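Local coordinates for protein beta-1,4-mannanase (Aplysia kurodai, PDB 3VUP) that probably hydrolyses beta-1,4-linked mannan in the digestive fluid of the sea hare, as a beta-1,4-mannanase with a TIM-barrel fold, at residues Arg202-Gln207 / Gly254-Tyr259; Asp209-Lys212 / Gly217-Val220. All blocks are in the same frame, centred on the assembly; numbering follows the deposited sequence. Where two conformers were deposited one is given.

Overall arrangement
The chain leaves barrel strand 157-161 and reaches helix 197-214, which serves both contacts. Residues 202-207 come first on this helix and belong to contact 1. Residues 209-212, near the end of the helix, belong to contact 2. They meet residues 217-220, which run into strand 220-224, and so close a short loop. Contact 1 closes a longer one at residues 254-259, which follow helix 242-249 and lead into strand 259-262. The shorter loop therefore lies within the longer one. The centres of the two contacts are about 9 Å apart. They touch directly where Lys212 NZ reaches Val255 O and where the backbone of Asp257 pairs with that of Val220. Together they tie one outer helix to the start of strand 220-224 and to the loop before its neighbour, strand 259-262.

Contact 1 (Arg202-Gln207 / Gly254-Tyr259); sequences RFLNWQ and GVFDFY. With SO4 (sulfate ion), chain D.
In the outer layer of the TIM barrel, Asn205 and Leu204 of helix 197-214 meet Gly254 and Phe256 in the loop before strand 259-262. The polar link is a hydrogen bond from Asn205 ND2 to Gly254 O, 2.9 Å long and moderately bent (151° at the hydrogen). The donor arrives from the side of the carbonyl and somewhat tilted from its plane. With CG anti to the backbone N (chi1 175°), the Asn205 amide extends from the helix to the loop. ND2 also donates to Lys251 O, so two loop carbonyls fix the amide. With an alanine here the amide is gone, and Gly254 O and Lys251 O would probably both lose their partner on the helix.

The backbones are close at this point. Gly254 CA lies 3.3 Å from Asn205 O, in a CA-H...O contact. A side chain on Gly254 would run into that oxygen. Beside this, Leu204 CD1 meets Phe256 CZ at 4.2 Å, near the plane of the ring and at its edge. Leu245 and Leu159 also pack against both residues.

Within the helix, Gln207 NE2 donates to Phe203 O and sits 3.1 Å above the centre of the Phe203 ring. Where the loop gives way to strand 259-262, Tyr259 OH donates to sulfate O3 at 2.7 Å; the ion probably comes from the crystallisation liquor. A helix packed in this way against the loop entering the next-but-one strand is part of the outer shell of a beta/alpha barrel.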
loop_
_atom_site.group_PDB
_atom_site.type_symbol
_atom_site.label_atom_id
_atom_site.label_comp_id
_atom_site.label_asym_id
_atom_site.label_seq_id
_atom_site.Cartn_x
_atom_site.Cartn_y
_atom_site.Cartn_z
ATOM N N ARG A 202 15.951 2.191 -4.438
ATOM C CA ARG A 202 16.717 1.096 -3.866
ATOM C C ARG A 202 15.956 0.497 -2.686
ATOM O O ARG A 202 15.837 -0.719 -2.560
ATOM C CB ARG A 202 18.099 1.563 -3.416
ATOM C CG ARG A 202 18.861 0.482 -2.669
ATOM C CD ARG A 202 20.215 0.964 -2.160
ATOM N NE ARG A 202 20.095 1.999 -1.137
ATOM C CZ ARG A 202 20.415 3.274 -1.329
ATOM N NH1 ARG A 202 20.873 3.679 -2.506
ATOM N NH2 ARG A 202 20.273 4.144 -0.340
ATOM N N PHE A 203 15.450 1.365 -1.818
ATOM C CA PHE A 203 14.672 0.975 -0.643
ATOM C C PHE A 203 13.513 0.069 -1.044
ATOM O O PHE A 203 13.288 -0.977 -0.431
ATOM C CB PHE A 203 14.205 2.274 0.031
ATOM C CG PHE A 203 13.291 2.111 1.224
ATOM C CD1 PHE A 203 13.795 1.823 2.486
ATOM C CD2 PHE A 203 11.940 2.382 1.100
ATOM C CE1 PHE A 203 12.948 1.744 3.589
ATOM C CE2 PHE A 203 11.093 2.301 2.190
ATOM C CZ PHE A 203 11.593 1.987 3.435
ATOM N N LEU A 204 12.798 0.467 -2.090
ATOM C CA LEU A 204 11.674 -0.317 -2.580
ATOM C C LEU A 204 12.116 -1.610 -3.277
ATOM O O LEU A 204 11.584 -2.685 -3.000
ATOM C CB LEU A 204 10.801 0.543 -3.497
ATOM C CG LEU A 204 10.156 1.777 -2.844
ATOM C CD1 LEU A 204 9.540 2.686 -3.899
ATOM C CD2 LEU A 204 9.112 1.377 -1.815
ATOM N N ASN A 205 13.099 -1.507 -4.164
ATOM C CA ASN A 205 13.596 -2.672 -4.897
ATOM C C ASN A 205 14.092 -3.756 -3.950
ATOM O O ASN A 205 13.764 -4.932 -4.116
ATOM C CB ASN A 205 14.713 -2.235 -5.853
ATOM C CG ASN A 205 15.389 -3.396 -6.572
ATOM O OD1 ASN A 205 16.555 -3.702 -6.324
ATOM N ND2 ASN A 205 14.668 -4.036 -7.483
ATOM N N TRP A 206 14.891 -3.377 -2.956
ATOM C CA TRP A 206 15.466 -4.390 -2.075
ATOM C C TRP A 206 14.394 -5.086 -1.247
ATOM O O TRP A 206 14.450 -6.296 -1.037
ATOM C CB TRP A 206 16.543 -3.794 -1.171
ATOM C CG TRP A 206 17.835 -3.473 -1.878
ATOM C CD1 TRP A 206 18.056 -3.401 -3.232
ATOM C CD2 TRP A 206 19.094 -3.193 -1.253
ATOM N NE1 TRP A 206 19.373 -3.087 -3.478
ATOM C CE2 TRP A 206 20.030 -2.951 -2.283
ATOM C CE3 TRP A 206 19.517 -3.114 0.077
ATOM C CZ2 TRP A 206 21.364 -2.637 -2.018
ATOM C CZ3 TRP A 206 20.836 -2.801 0.334
ATOM C CH2 TRP A 206 21.747 -2.570 -0.709
ATOM N N GLN A 207 13.404 -4.333 -0.778
ATOM C CA GLN A 207 12.349 -4.960 0.004
ATOM C C GLN A 207 11.462 -5.861 -0.851
ATOM O O GLN A 207 11.107 -6.964 -0.436
ATOM C CB GLN A 207 11.530 -3.918 0.755
ATOM C CG GLN A 207 12.306 -3.203 1.847
ATOM C CD GLN A 207 11.461 -2.145 2.513
ATOM O OE1 GLN A 207 10.777 -2.414 3.496
ATOM N NE2 GLN A 207 11.473 -0.940 1.959
ATOM N N GLY A 254 12.734 -7.417 -7.507
ATOM C CA GLY A 254 12.284 -6.285 -6.720
ATOM C C GLY A 254 11.447 -5.303 -7.513
ATOM O O GLY A 254 11.819 -4.138 -7.674
ATOM N N VAL A 255 10.304 -5.787 -7.993
ATOM C CA VAL A 255 9.390 -5.001 -8.808
ATOM C C VAL A 255 7.987 -5.134 -8.236
ATOM O O VAL A 255 7.713 -6.032 -7.443
ATOM C CB VAL A 255 9.413 -5.441 -10.293
ATOM C CG1 VAL A 255 10.837 -5.408 -10.830
ATOM C CG2 VAL A 255 8.801 -6.828 -10.450
ATOM N N PHE A 256 7.102 -4.217 -8.604
ATOM C CA PHE A 256 5.723 -4.293 -8.160
ATOM C C PHE A 256 4.899 -5.207 -9.048
ATOM O O PHE A 256 5.059 -5.232 -10.267
ATOM C CB PHE A 256 5.114 -2.894 -8.112
ATOM C CG PHE A 256 5.792 -2.001 -7.128
ATOM C CD1 PHE A 256 5.949 -2.418 -5.812
ATOM C CD2 PHE A 256 6.327 -0.776 -7.505
ATOM C CE1 PHE A 256 6.600 -1.629 -4.889
ATOM C CE2 PHE A 256 6.986 0.017 -6.577
ATOM C CZ PHE A 256 7.127 -0.410 -5.273
ATOM N N ASP A 257 4.014 -5.969 -8.421
ATOM C CA ASP A 257 3.047 -6.785 -9.146
ATOM C C ASP A 257 1.820 -6.000 -9.587
ATOM O O ASP A 257 1.200 -6.319 -10.598
ATOM C CB ASP A 257 2.621 -7.965 -8.283
ATOM C CG ASP A 257 3.778 -8.863 -7.969
ATOM O OD1 ASP A 257 4.086 -9.703 -8.843
ATOM O OD2 ASP A 257 4.394 -8.706 -6.889
ATOM N N PHE A 258 1.462 -4.984 -8.813
ATOM C CA PHE A 258 0.352 -4.124 -9.172
ATOM C C PHE A 258 0.618 -2.748 -8.628
ATOM O O PHE A 258 1.382 -2.572 -7.675
ATOM C CB PHE A 258 -1.005 -4.677 -8.712
ATOM C CG PHE A 258 -1.207 -4.760 -7.215
ATOM C CD1 PHE A 258 -1.877 -3.750 -6.526
ATOM C CD2 PHE A 258 -0.819 -5.891 -6.517
ATOM C CE1 PHE A 258 -2.134 -3.861 -5.164
ATOM C CE2 PHE A 258 -1.076 -6.011 -5.156
ATOM C CZ PHE A 258 -1.742 -4.998 -4.479
ATOM N N TYR A 259 0.031 -1.759 -9.286
ATOM C CA TYR A 259 0.148 -0.383 -8.864
ATOM C C TYR A 259 -1.061 0.021 -8.021
ATOM O O TYR A 259 -2.127 -0.597 -8.093
ATOM C CB TYR A 259 0.264 0.509 -10.086
ATOM C CG TYR A 259 1.533 0.366 -10.897
ATOM C CD1 TYR A 259 2.785 0.546 -10.320
ATOM C CD2 TYR A 259 1.479 0.127 -12.267
ATOM C CE1 TYR A 259 3.944 0.472 -11.087
ATOM C CE2 TYR A 259 2.636 0.062 -13.043
ATOM C CZ TYR A 259 3.863 0.241 -12.451
ATOM O OH TYR A 259 5.022 0.205 -13.197
HETATM S S SO4 D . 4.323 -0.935 -16.757
HETATM O O1 SO4 D . 5.004 -2.040 -17.415
HETATM O O2 SO4 D . 3.210 -1.458 -15.978
HETATM O O3 SO4 D . 5.236 -0.246 -15.864
HETATM O O4 SO4 D . 3.797 -0.031 -17.778
#

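Contact 2 (Asp209-Lys212 / Gly217-Val220)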
loop_
_atom_site.group_PDB
_atom_site.type_symbol
_atom_site.label_atom_id
_atom_site.label_comp_id
_atom_site.label_asym_id
_atom_site.label_seq_id
_atom_site.Cartn_x
_atom_site.Cartn_y
_atom_site.Cartn_z
ATOM N N ASP A 209 12.279 -7.446 -3.529
ATOM C CA ASP A 209 13.043 -8.632 -3.886
ATOM C C ASP A 209 13.141 -9.588 -2.703
ATOM O O ASP A 209 13.003 -10.800 -2.860
ATOM C CB ASP A 209 14.432 -8.252 -4.390
ATOM C CG ASP A 209 15.233 -9.454 -4.861
ATOM O OD1 ASP A 209 15.089 -9.862 -6.035
ATOM O OD2 ASP A 209 16.028 -9.978 -4.055
ATOM N N ALA A 210 13.353 -9.043 -1.512
ATOM C CA ALA A 210 13.419 -9.869 -0.315
ATOM C C ALA A 210 12.107 -10.615 -0.089
ATOM O O ALA A 210 12.105 -11.805 0.235
ATOM C CB ALA A 210 13.761 -9.018 0.893
ATOM N N ILE A 211 10.991 -9.915 -0.261
ATOM C CA ILE A 211 9.685 -10.539 -0.093
ATOM C C ILE A 211 9.496 -11.703 -1.064
ATOM O O ILE A 211 9.114 -12.803 -0.670
ATOM C CB ILE A 211 8.549 -9.507 -0.230
ATOM C CG1 ILE A 211 8.576 -8.534 0.953
ATOM C CG2 ILE A 211 7.187 -10.201 -0.344
ATOM C CD1 ILE A 211 7.711 -7.329 0.761
ATOM N N LYS A 212 9.785 -11.463 -2.337
ATOM C CA LYS A 212 9.540 -12.479 -3.356
ATOM C C LYS A 212 10.636 -13.540 -3.505
ATOM O O LYS A 212 10.494 -14.483 -4.285
ATOM C CB LYS A 212 9.127 -11.843 -4.676
ATOM C CG LYS A 212 7.709 -11.290 -4.587
ATOM C CD LYS A 212 7.197 -10.713 -5.897
ATOM C CE LYS A 212 7.767 -9.330 -6.160
ATOM N NZ LYS A 212 7.208 -8.752 -7.409
ATOM N N GLY A 217 5.395 -16.526 -4.057
ATOM C CA GLY A 217 4.024 -16.314 -4.481
ATOM C C GLY A 217 3.327 -15.089 -3.920
ATOM O O GLY A 217 2.153 -14.869 -4.221
ATOM N N ALA A 218 4.028 -14.290 -3.121
ATOM C CA ALA A 218 3.449 -13.059 -2.593
ATOM C C ALA A 218 3.439 -11.947 -3.631
ATOM O O ALA A 218 4.306 -11.884 -4.504
ATOM C CB ALA A 218 4.206 -12.610 -1.347
ATOM N N LEU A 219 2.460 -11.059 -3.511
ATOM C CA LEU A 219 2.379 -9.880 -4.358
ATOM C C LEU A 219 2.860 -8.654 -3.603
ATOM O O LEU A 219 2.694 -8.564 -2.380
ATOM C CB LEU A 219 0.944 -9.656 -4.835
ATOM C CG LEU A 219 0.279 -10.833 -5.561
ATOM C CD1 LEU A 219 -1.156 -10.480 -5.942
ATOM C CD2 LEU A 219 1.080 -11.243 -6.787
ATOM N N VAL A 220 3.426 -7.704 -4.344
ATOM C CA VAL A 220 3.984 -6.497 -3.752
ATOM C C VAL A 220 3.487 -5.263 -4.506
ATOM O O VAL A 220 3.421 -5.248 -5.752
ATOM C CB VAL A 220 5.539 -6.536 -3.748
ATOM C CG1 VAL A 220 6.105 -5.305 -3.044
ATOM C CG2 VAL A 220 6.026 -7.798 -3.059
#
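Ile211 lays its CG2 methyl against Val220 and Ala218, the residues that bring the chain back to the barrel. CG2 is 3.8 Å from Val220 CG2 and 4.0 Å from Ala218 CB. It stands anti to the backbone N of Ile211, and this carries the methyl across to both partners. Ile211 is further packed by Leu141 and Val145 of helix 130-147, and by Trp157 and Leu159 of strand 157-161.

The aliphatic part of Lys212 crosses Val220 at a slant. Its CD lies 3.4 Å from Ala218 O, as packing. Its CE comes to 3.9 Å from Val220 CG2, so that one Val220 methyl touches both helix residues. The lysine chain bends at its third torsion (chi3 -78°) on the way to its polar end. There NZ donates to Val255 O and forms a salt bridge with Asp257 OD2. That same carboxylate oxygen accepts from Val220 N. Lys212 and the start of strand 220-224 therefore share one acidic partner, which would probably help to offset the charge of the buried lysine.

Between the segments the contact is mostly apolar, apart from the Lys212 chain lying against Ala218 O. All four touching residues are buried. It joins the C-terminal part of helix 197-214 to the strand that follows. This is the second half of a beta-alpha-beta crossover, here between neighbouring parallel strands 157-161 and 220-224 of the TIM barrel.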